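Local atomic coordinates of Myo-inositol-1-phosphate synthase-related protein (Thermotoga maritima MSB8, PDB entry 3CIN), a protein that binds nicotinamide-adenine-dinucleotide in a Rossmann-type domain and belongs to the myo-inositol-1-phosphate synthase family. Residues T144-V149 against I195-A200; V215-D220 against Y356-F361. One frame throughout, in Å; residues are numbered along the deposited sequence.

Contact 1. Residues T144-V149 against I195-A200; sequences TTEAFV and IPTFIA. With NAD (nicotinamide-adenine-dinucleotide), chain F.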
ATOM      1  N   THR A 144      22.152  14.361 -18.254  1.00 28.30           N
ATOM      2  CA  THR A 144      21.865  14.692 -16.868  1.00 29.65           C
ATOM      3  C   THR A 144      20.853  15.835 -16.780  1.00 29.66           C
ATOM      4  O   THR A 144      20.899  16.788 -17.530  1.00 31.07           O
ATOM      5  CB  THR A 144      23.177  15.107 -16.159  1.00 30.84           C
ATOM      6  OG1 THR A 144      24.095  13.992 -16.145  1.00 30.49           O
ATOM      7  CG2 THR A 144      22.977  15.618 -14.729  1.00 27.76           C
ATOM      8  N   THR A 145      19.893  15.701 -15.868  1.00 29.62           N
ATOM      9  CA  THR A 145      18.936  16.783 -15.594  1.00 29.84           C
ATOM     10  C   THR A 145      19.616  18.116 -15.273  1.00 30.67           C
ATOM     11  O   THR A 145      20.622  18.154 -14.579  1.00 29.23           O
ATOM     12  CB  THR A 145      18.039  16.366 -14.378  1.00 33.89           C
ATOM     13  OG1 THR A 145      17.507  15.049 -14.569  1.00 38.25           O
ATOM     14  CG2 THR A 145      16.905  17.294 -14.171  1.00 32.73           C
ATOM     15  N   GLU A 146      18.994  19.233 -15.722  1.00 31.56           N
ATOM     16  CA  GLU A 146      19.598  20.566 -15.808  1.00 29.73           C
ATOM     17  C   GLU A 146      18.753  21.625 -15.139  1.00 30.99           C
ATOM     18  O   GLU A 146      17.520  21.545 -15.164  1.00 30.53           O
ATOM     19  CB  GLU A 146      19.744  21.053 -17.242  1.00 33.53           C
ATOM     20  CG  GLU A 146      20.494  20.094 -18.142  1.00 30.87           C
ATOM     21  CD  GLU A 146      20.330  20.384 -19.603  1.00 32.67           C
ATOM     22  OE1 GLU A 146      19.375  21.084 -19.984  1.00 34.98           O
ATOM     23  OE2 GLU A 146      21.150  19.859 -20.370  1.00 31.63           O
ATOM     24  N   ALA A 147      19.425  22.563 -14.472  1.00 30.30           N
ATOM     25  CA  ALA A 147      18.743  23.769 -13.967  1.00 31.03           C
ATOM     26  C   ALA A 147      18.652  24.748 -15.161  1.00 33.22           C
ATOM     27  O   ALA A 147      19.606  25.461 -15.445  1.00 37.28           O
ATOM     28  CB  ALA A 147      19.534  24.383 -12.841  1.00 31.99           C
ATOM     29  N   PHE A 148      17.520  24.772 -15.861  1.00 31.84           N
ATOM     30  CA  PHE A 148      17.379  25.527 -17.116  1.00 29.53           C
ATOM     31  C   PHE A 148      16.402  26.664 -16.894  1.00 28.94           C
ATOM     32  O   PHE A 148      15.595  26.645 -15.935  1.00 28.86           O
ATOM     33  CB  PHE A 148      16.871  24.639 -18.242  1.00 27.89           C
ATOM     34  CG  PHE A 148      15.440  24.180 -18.056  1.00 29.52           C
ATOM     35  CD1 PHE A 148      15.144  23.143 -17.215  1.00 30.62           C
ATOM     36  CD2 PHE A 148      14.377  24.850 -18.673  1.00 32.29           C
ATOM     37  CE1 PHE A 148      13.829  22.768 -16.975  1.00 31.80           C
ATOM     38  CE2 PHE A 148      13.079  24.469 -18.445  1.00 30.98           C
ATOM     39  CZ  PHE A 148      12.798  23.444 -17.626  1.00 31.50           C
ATOM     40  N   VAL A 149      16.474  27.628 -17.794  1.00 30.56           N
ATOM     41  CA  VAL A 149      15.467  28.672 -17.917  1.00 29.52           C
ATOM     42  C   VAL A 149      15.185  28.830 -19.417  1.00 30.82           C
ATOM     43  O   VAL A 149      16.106  29.065 -20.183  1.00 27.96           O
ATOM     44  CB  VAL A 149      15.998  30.010 -17.383  1.00 31.28           C
ATOM     45  CG1 VAL A 149      15.029  31.176 -17.741  1.00 29.47           C
ATOM     46  CG2 VAL A 149      16.283  29.911 -15.869  1.00 32.31           C
ATOM     47  N   ILE A 195      14.333  14.578 -21.485  1.00 31.71           N
ATOM     48  CA  ILE A 195      14.619  15.199 -20.178  1.00 30.53           C
ATOM     49  C   ILE A 195      13.744  16.450 -19.973  1.00 32.07           C
ATOM     50  O   ILE A 195      13.028  16.855 -20.900  1.00 31.13           O
ATOM     51  CB  ILE A 195      16.164  15.428 -19.971  1.00 30.30           C
ATOM     52  CG1 ILE A 195      16.635  16.761 -20.555  1.00 31.63           C
ATOM     53  CG2 ILE A 195      16.961  14.263 -20.574  1.00 33.10           C
ATOM     54  CD1 ILE A 195      18.040  17.215 -20.036  1.00 34.77           C
ATOM     55  N   PRO A 196      13.698  16.976 -18.726  1.00 32.07           N
ATOM     56  CA  PRO A 196      12.763  18.051 -18.409  1.00 32.48           C
ATOM     57  C   PRO A 196      12.941  19.381 -19.113  1.00 32.66           C
ATOM     58  O   PRO A 196      11.982  20.136 -19.277  1.00 30.48           O
ATOM     59  CB  PRO A 196      12.854  18.176 -16.882  1.00 32.94           C
ATOM     60  CG  PRO A 196      13.418  16.919 -16.397  1.00 36.31           C
ATOM     61  CD  PRO A 196      14.336  16.447 -17.508  1.00 31.71           C
ATOM     62  N   THR A 197      14.165  19.695 -19.519  1.00 31.15           N
ATOM     63  CA  THR A 197      14.457  20.994 -20.088  1.00 30.28           C
ATOM     64  C   THR A 197      13.539  21.295 -21.239  1.00 31.27           C
ATOM     65  O   THR A 197      13.323  20.462 -22.123  1.00 32.33           O
ATOM     66  CB  THR A 197      15.907  21.011 -20.601  1.00 29.92           C
ATOM     67  OG1 THR A 197      16.790  20.816 -19.485  1.00 31.63           O
ATOM     68  CG2 THR A 197      16.229  22.299 -21.401  1.00 29.79           C
ATOM     69  N   PHE A 198      12.929  22.476 -21.216  1.00 28.95           N
ATOM     70  CA  PHE A 198      12.020  22.857 -22.288  1.00 27.55           C
ATOM     71  C   PHE A 198      12.758  22.998 -23.643  1.00 31.65           C
ATOM     72  O   PHE A 198      13.695  23.794 -23.793  1.00 31.71           O
ATOM     73  CB  PHE A 198      11.365  24.204 -22.026  1.00 27.46           C
ATOM     74  CG  PHE A 198      10.291  24.215 -20.963  1.00 28.53           C
ATOM     75  CD1 PHE A 198      10.045  23.174 -20.092  1.00 29.69           C
ATOM     76  CD2 PHE A 198       9.512  25.360 -20.833  1.00 30.92           C
ATOM     77  CE1 PHE A 198       9.042  23.292 -19.151  1.00 28.56           C
ATOM     78  CE2 PHE A 198       8.555  25.454 -19.895  1.00 30.39           C
ATOM     79  CZ  PHE A 198       8.321  24.447 -19.065  1.00 28.52           C
ATOM     80  N   ILE A 199      12.354  22.173 -24.605  1.00 29.95           N
ATOM     81  CA  ILE A 199      12.770  22.315 -25.989  1.00 29.66           C
ATOM     82  C   ILE A 199      11.487  22.353 -26.860  1.00 26.46           C
ATOM     83  O   ILE A 199      11.105  23.389 -27.477  1.00 28.09           O
ATOM     84  CB  ILE A 199      13.758  21.226 -26.395  1.00 29.34           C
ATOM     85  CG1 ILE A 199      15.039  21.304 -25.551  1.00 32.39           C
ATOM     86  CG2 ILE A 199      14.066  21.366 -27.908  1.00 30.42           C
ATOM     87  CD1 ILE A 199      15.868  22.587 -25.731  1.00 32.10           C
ATOM     88  N   ALA A 200      10.718  21.253 -26.832  1.00 29.11           N
ATOM     89  CA  ALA A 200       9.381  21.256 -27.448  1.00 28.12           C
ATOM     90  C   ALA A 200       8.435  22.328 -26.886  1.00 28.24           C
ATOM     91  O   ALA A 200       7.617  22.894 -27.588  1.00 28.04           O
ATOM     92  CB  ALA A 200       8.737  19.864 -27.421  1.00 27.17           C
TER
HETATM   93  PA  NAD F 400      22.469   9.062 -15.987  1.00 30.21           P
HETATM   94  O1A NAD F 400      22.665   7.591 -15.733  1.00 30.14           O
HETATM   95  O2A NAD F 400      23.221   9.903 -15.002  1.00 32.40           O
HETATM   96  O5B NAD F 400      23.083   9.330 -17.405  1.00 29.79           O
HETATM   97  C5B NAD F 400      23.309  10.662 -17.861  1.00 33.91           C
HETATM   98  C4B NAD F 400      24.513  10.621 -18.786  1.00 31.32           C
HETATM   99  O4B NAD F 400      24.630  11.873 -19.441  1.00 31.01           O
HETATM  100  C3B NAD F 400      25.846  10.356 -18.096  1.00 31.00           C
HETATM  101  O3B NAD F 400      26.623   9.418 -18.821  1.00 28.33           O
HETATM  102  C2B NAD F 400      26.525  11.719 -18.096  1.00 33.16           C
HETATM  103  O2B NAD F 400      27.915  11.627 -17.942  1.00 29.18           O
HETATM  104  C1B NAD F 400      26.025  12.270 -19.413  1.00 30.92           C
HETATM  105  N9A NAD F 400      26.077  13.728 -19.547  1.00 26.88           N
HETATM  106  C8A NAD F 400      25.768  14.627 -18.532  1.00 28.52           C
HETATM  107  N7A NAD F 400      25.800  15.882 -19.098  1.00 29.18           N
HETATM  108  C5A NAD F 400      26.141  15.742 -20.421  1.00 28.23           C
HETATM  109  C6A NAD F 400      26.408  16.672 -21.429  1.00 30.78           C
HETATM  110  N6A NAD F 400      26.263  18.022 -21.248  1.00 31.10           N
HETATM  111  N1A NAD F 400      26.692  16.175 -22.685  1.00 26.93           N
HETATM  112  C2A NAD F 400      26.787  14.811 -22.897  1.00 28.62           C
HETATM  113  N3A NAD F 400      26.606  13.882 -21.893  1.00 26.17           N
HETATM  114  C4A NAD F 400      26.294  14.377 -20.678  1.00 26.24           C
HETATM  115  O3  NAD F 400      20.938   9.430 -16.019  1.00 28.15           O
HETATM  116  PN  NAD F 400      19.785   8.546 -16.634  1.00 29.79           P
HETATM  117  O1N NAD F 400      19.093   7.849 -15.511  1.00 31.96           O
HETATM  118  O2N NAD F 400      20.260   7.834 -17.857  1.00 29.80           O
HETATM  119  O5D NAD F 400      18.756   9.675 -17.084  1.00 31.31           O
HETATM  120  C5D NAD F 400      19.015  10.457 -18.227  1.00 32.51           C
HETATM  121  C4D NAD F 400      18.048  11.630 -18.328  1.00 31.50           C
HETATM  122  O4D NAD F 400      16.765  11.127 -18.585  1.00 31.31           O
HETATM  123  C3D NAD F 400      17.951  12.523 -17.101  1.00 30.99           C
HETATM  124  O3D NAD F 400      17.782  13.905 -17.511  1.00 34.51           O
HETATM  125  C2D NAD F 400      16.643  12.054 -16.483  1.00 33.56           C
HETATM  126  O2D NAD F 400      16.005  13.087 -15.728  1.00 38.87           O
HETATM  127  C1D NAD F 400      15.848  11.764 -17.737  1.00 33.24           C
HETATM  128  N1N NAD F 400      14.708  10.881 -17.496  1.00 36.64           N
HETATM  129  C2N NAD F 400      14.910   9.652 -17.014  1.00 35.64           C
HETATM  130  C3N NAD F 400      13.739   8.865 -16.850  1.00 42.39           C
HETATM  131  C7N NAD F 400      13.930   7.444 -16.574  1.00 41.61           C
HETATM  132  O7N NAD F 400      15.221   7.036 -16.386  1.00 48.49           O
HETATM  133  N7N NAD F 400      12.871   6.620 -16.524  1.00 57.75           N
HETATM  134  C4N NAD F 400      12.475   9.336 -17.144  1.00 43.86           C
HETATM  135  C5N NAD F 400      12.305  10.604 -17.621  1.00 51.05           C
HETATM  136  C6N NAD F 400      13.466  11.367 -17.811  1.00 38.95           C
HETATM  137  O   HOH W   1      16.438  19.135 -17.268  1.00 25.52           O
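Two loops leaving adjacent strands of the parallel Rossmann-type sheet, loop 144-149 following strand 138-141 and loop 195-200 following strand 189-193, meet at the nicotinamide-adenine-dinucleotide pocket, where Thr145 and Ile195 both reach the nicotinamide-side ribose. The ribose O2D donates a hydrogen bond to Thr145 OG1 at 2.7 Å, and Asp256 is a second partner of that hydroxyl. From the other loop, Ile195 brings CG2 to 3.2 Å from O3D of the same sugar, while its CD1 reaches back to the Thr144 carbonyl and the Glu146 carboxylate. One step further out, the loops are pinned by a short bond from Thr197 OG1 to Glu146 OE1, 2.6 Å long. The hydroxyl comes to OE1 from above the carboxylate plane, 39° out of it. Thr170 and Thr172 also bond this carboxylate, one at each oxygen, so three hydroxyls hold the buried acid, and its rotation is probably fixed; these donors would be expected to stabilise negative charge. A water adds a second bridge, accepting from Glu146 N and donating to Thr197 OG1, which is thereby tied to both the side chain and the backbone of Glu146. Beyond it sits Phe148. With CG lodged between its backbone N and carbonyl carbon (chi1 68°), the ring turns in over the opposing backbone, and Thr197 CA makes a CH-pi contact over its face, 3.6 Å from the centroid and close to the normal. Phe198 N lies over that face too, nearer the rim. The two phenylalanine rings meet obliquely, planes 45° apart, with Phe148 CE2 placed 3.7 Å from Phe198 CD1.

Contact 2. Residues V215-D220 against Y356-F361; sequences VVFGDD and YPVNAF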
ATOM      1  N   VAL A 215      12.565  18.212 -36.766  1.00 28.41           N
ATOM      2  CA  VAL A 215      11.419  17.687 -36.006  1.00 29.14           C
ATOM      3  C   VAL A 215      11.860  17.565 -34.551  1.00 29.95           C
ATOM      4  O   VAL A 215      12.930  17.042 -34.238  1.00 30.36           O
ATOM      5  CB  VAL A 215      10.996  16.269 -36.500  1.00 34.23           C
ATOM      6  CG1 VAL A 215       9.727  15.809 -35.768  1.00 32.46           C
ATOM      7  CG2 VAL A 215      10.759  16.254 -37.971  1.00 34.08           C
ATOM      8  N   VAL A 216      10.996  17.989 -33.643  1.00 28.87           N
ATOM      9  CA  VAL A 216      11.295  17.928 -32.250  1.00 30.32           C
ATOM     10  C   VAL A 216      10.198  17.137 -31.548  1.00 29.52           C
ATOM     11  O   VAL A 216       9.026  17.436 -31.736  1.00 30.75           O
ATOM     12  CB  VAL A 216      11.395  19.335 -31.639  1.00 32.38           C
ATOM     13  CG1 VAL A 216      11.510  19.254 -30.142  1.00 34.34           C
ATOM     14  CG2 VAL A 216      12.651  20.063 -32.183  1.00 28.62           C
ATOM     15  N   PHE A 217      10.598  16.123 -30.783  1.00 29.23           N
ATOM     16  CA  PHE A 217       9.672  15.507 -29.804  1.00 27.63           C
ATOM     17  C   PHE A 217      10.146  15.922 -28.414  1.00 30.53           C
ATOM     18  O   PHE A 217      11.355  15.866 -28.073  1.00 28.35           O
ATOM     19  CB  PHE A 217       9.643  13.989 -29.874  1.00 30.50           C
ATOM     20  CG  PHE A 217       9.199  13.392 -31.236  1.00 26.45           C
ATOM     21  CD1 PHE A 217       8.343  14.050 -32.112  1.00 26.63           C
ATOM     22  CD2 PHE A 217       9.649  12.103 -31.564  1.00 28.30           C
ATOM     23  CE1 PHE A 217       7.927  13.410 -33.306  1.00 28.54           C
ATOM     24  CE2 PHE A 217       9.247  11.489 -32.706  1.00 28.90           C
ATOM     25  CZ  PHE A 217       8.431  12.142 -33.610  1.00 30.21           C
ATOM     26  N   GLY A 218       9.191  16.245 -27.566  1.00 28.13           N
ATOM     27  CA  GLY A 218       9.535  16.587 -26.178  1.00 27.10           C
ATOM     28  C   GLY A 218       8.288  17.028 -25.442  1.00 30.49           C
ATOM     29  O   GLY A 218       7.231  17.135 -26.061  1.00 27.65           O
ATOM     30  N   ASP A 219       8.412  17.321 -24.150  1.00 28.62           N
ATOM     31  CA  ASP A 219       9.634  17.183 -23.311  1.00 29.78           C
ATOM     32  C   ASP A 219       9.340  16.238 -22.111  1.00 32.20           C
ATOM     33  O   ASP A 219       8.219  16.184 -21.637  1.00 33.11           O
ATOM     34  CB  ASP A 219      10.050  18.568 -22.733  1.00 28.54           C
ATOM     35  CG  ASP A 219      10.328  19.604 -23.844  1.00 30.20           C
ATOM     36  OD1 ASP A 219      11.073  19.245 -24.788  1.00 30.28           O
ATOM     37  OD2 ASP A 219       9.813  20.744 -23.798  1.00 29.38           O
ATOM     38  N   ASP A 220      10.365  15.548 -21.639  1.00 31.85           N
ATOM     39  CA  ASP A 220      10.398  14.744 -20.389  1.00 32.91           C
ATOM     40  C   ASP A 220       9.661  13.423 -20.632  1.00 32.57           C
ATOM     41  O   ASP A 220       8.447  13.402 -20.705  1.00 33.97           O
ATOM     42  CB  ASP A 220       9.757  15.491 -19.222  1.00 35.70           C
ATOM     43  CG  ASP A 220      10.303  15.038 -17.867  1.00 38.19           C
ATOM     44  OD1 ASP A 220      11.190  14.181 -17.838  1.00 42.64           O
ATOM     45  OD2 ASP A 220       9.845  15.610 -16.863  1.00 40.31           O
ATOM     46  N   TYR A 356       2.639  17.287 -31.588  1.00 29.19           N
ATOM     47  CA  TYR A 356       1.824  16.985 -30.400  1.00 28.22           C
ATOM     48  C   TYR A 356       1.234  15.565 -30.358  1.00 27.32           C
ATOM     49  O   TYR A 356       1.225  14.970 -29.318  1.00 30.68           O
ATOM     50  CB  TYR A 356       0.717  18.007 -30.273  1.00 30.54           C
ATOM     51  CG  TYR A 356      -0.187  17.785 -29.103  1.00 28.80           C
ATOM     52  CD1 TYR A 356       0.280  17.973 -27.790  1.00 30.48           C
ATOM     53  CD2 TYR A 356      -1.513  17.420 -29.277  1.00 34.13           C
ATOM     54  CE1 TYR A 356      -0.599  17.828 -26.704  1.00 31.18           C
ATOM     55  CE2 TYR A 356      -2.375  17.223 -28.203  1.00 34.43           C
ATOM     56  CZ  TYR A 356      -1.903  17.423 -26.918  1.00 28.69           C
ATOM     57  OH  TYR A 356      -2.752  17.296 -25.826  1.00 32.45           O
ATOM     58  N   PRO A 357       0.740  15.010 -31.485  1.00 30.16           N
ATOM     59  CA  PRO A 357       0.165  13.644 -31.435  1.00 30.84           C
ATOM     60  C   PRO A 357       1.144  12.612 -30.895  1.00 29.44           C
ATOM     61  O   PRO A 357       0.725  11.717 -30.164  1.00 32.63           O
ATOM     62  CB  PRO A 357      -0.190  13.367 -32.900  1.00 32.16           C
ATOM     63  CG  PRO A 357      -0.500  14.751 -33.452  1.00 33.10           C
ATOM     64  CD  PRO A 357       0.514  15.645 -32.812  1.00 32.56           C
ATOM     65  N   VAL A 358       2.427  12.799 -31.177  1.00 29.27           N
ATOM     66  CA  VAL A 358       3.482  11.967 -30.562  1.00 29.29           C
ATOM     67  C   VAL A 358       3.767  12.360 -29.107  1.00 29.39           C
ATOM     68  O   VAL A 358       3.772  11.529 -28.201  1.00 27.78           O
ATOM     69  CB  VAL A 358       4.748  11.998 -31.406  1.00 27.14           C
ATOM     70  CG1 VAL A 358       5.920  11.266 -30.752  1.00 30.61           C
ATOM     71  CG2 VAL A 358       4.485  11.339 -32.791  1.00 28.17           C
ATOM     72  N   ASN A 359       4.021  13.643 -28.873  1.00 27.49           N
ATOM     73  CA  ASN A 359       4.369  14.133 -27.551  1.00 27.60           C
ATOM     74  C   ASN A 359       3.297  13.763 -26.541  1.00 26.92           C
ATOM     75  O   ASN A 359       3.635  13.411 -25.419  1.00 28.94           O
ATOM     76  CB  ASN A 359       4.521  15.660 -27.535  1.00 27.13           C
ATOM     77  CG  ASN A 359       5.604  16.139 -28.475  1.00 28.12           C
ATOM     78  OD1 ASN A 359       6.619  15.431 -28.698  1.00 30.07           O
ATOM     79  ND2 ASN A 359       5.486  17.422 -28.857  1.00 30.06           N
ATOM     80  N   ALA A 360       2.041  13.919 -26.911  1.00 28.39           N
ATOM     81  CA  ALA A 360       0.964  13.694 -25.931  1.00 28.12           C
ATOM     82  C   ALA A 360       0.963  12.307 -25.279  1.00 29.05           C
ATOM     83  O   ALA A 360       0.495  12.148 -24.131  1.00 31.68           O
ATOM     84  CB  ALA A 360      -0.364  13.973 -26.569  1.00 28.11           C
ATOM     85  N   PHE A 361       1.409  11.296 -26.013  1.00 28.95           N
ATOM     86  CA  PHE A 361       1.468   9.972 -25.490  1.00 27.13           C
ATOM     87  C   PHE A 361       2.790   9.700 -24.784  1.00 29.86           C
ATOM     88  O   PHE A 361       2.833   9.127 -23.724  1.00 29.59           O
ATOM     89  CB  PHE A 361       1.285   8.884 -26.565  1.00 26.99           C
ATOM     90  CG  PHE A 361       1.322   7.479 -25.978  1.00 26.38           C
ATOM     91  CD1 PHE A 361       0.287   7.037 -25.146  1.00 30.55           C
ATOM     92  CD2 PHE A 361       2.407   6.650 -26.144  1.00 31.02           C
ATOM     93  CE1 PHE A 361       0.366   5.777 -24.516  1.00 35.79           C
ATOM     94  CE2 PHE A 361       2.461   5.364 -25.525  1.00 29.31           C
ATOM     95  CZ  PHE A 361       1.431   4.952 -24.725  1.00 31.94           C
TER
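With chi1 near -60° in both Phe217 and Asn359, each CG stands anti to its own carbonyl carbon, and the strand's ring and the helix's amide come together with their planes 82° apart. The setting is the C-terminal end of strand 214-217, next to the last strand of the Rossmann-type parallel sheet, where helix 356-362 runs alongside it; the short axes pass 8.6 Å apart and run nearly parallel. Val358 points toward the strand and sets its CG1 squarely over the Phe217 ring, a CH-pi contact 3.6 Å from the centroid and almost on the normal. Leu339 of helix 328-348 packs against both of these side chains, so the pair belongs to the apolar layer between sheet and helices. Asn359 does the polar work one residue along. Its ND2 is held by Gly367 O and Thr354 OG1, which steadies the amide and leaves OD1 facing the chain where it leaves the strand. There Gly218, just ahead of a cis peptide to Asp219, gives its backbone N-H to Asn359. The donor stands well above the carbonyl plane, 56° out of it, with Gly218 N 2.9 Å from Asn359 OD1.

Both contacts are buried, and they work at neighbouring strands of one sheet: contact 1 joins two loops following strands 138-141 and 189-193, contact 2 joins the next strand, 214-217, to a helix. Contact 1, at the dinucleotide, is rich in hydroxyl, carboxylate and water bonds, with aromatic packing further along; contact 2 is smaller, an apolar strand-helix packing with a single hydrogen bond across it. They meet directly where Asp219, following Gly218, turns its carboxylate to the 195-200 loop: OD1 lies 2.9 Å from Ala200 N in a hydrogen bond, and OD2 makes a weak one to Ile199 N. Asn201, next along that loop, belongs to the magnesium site.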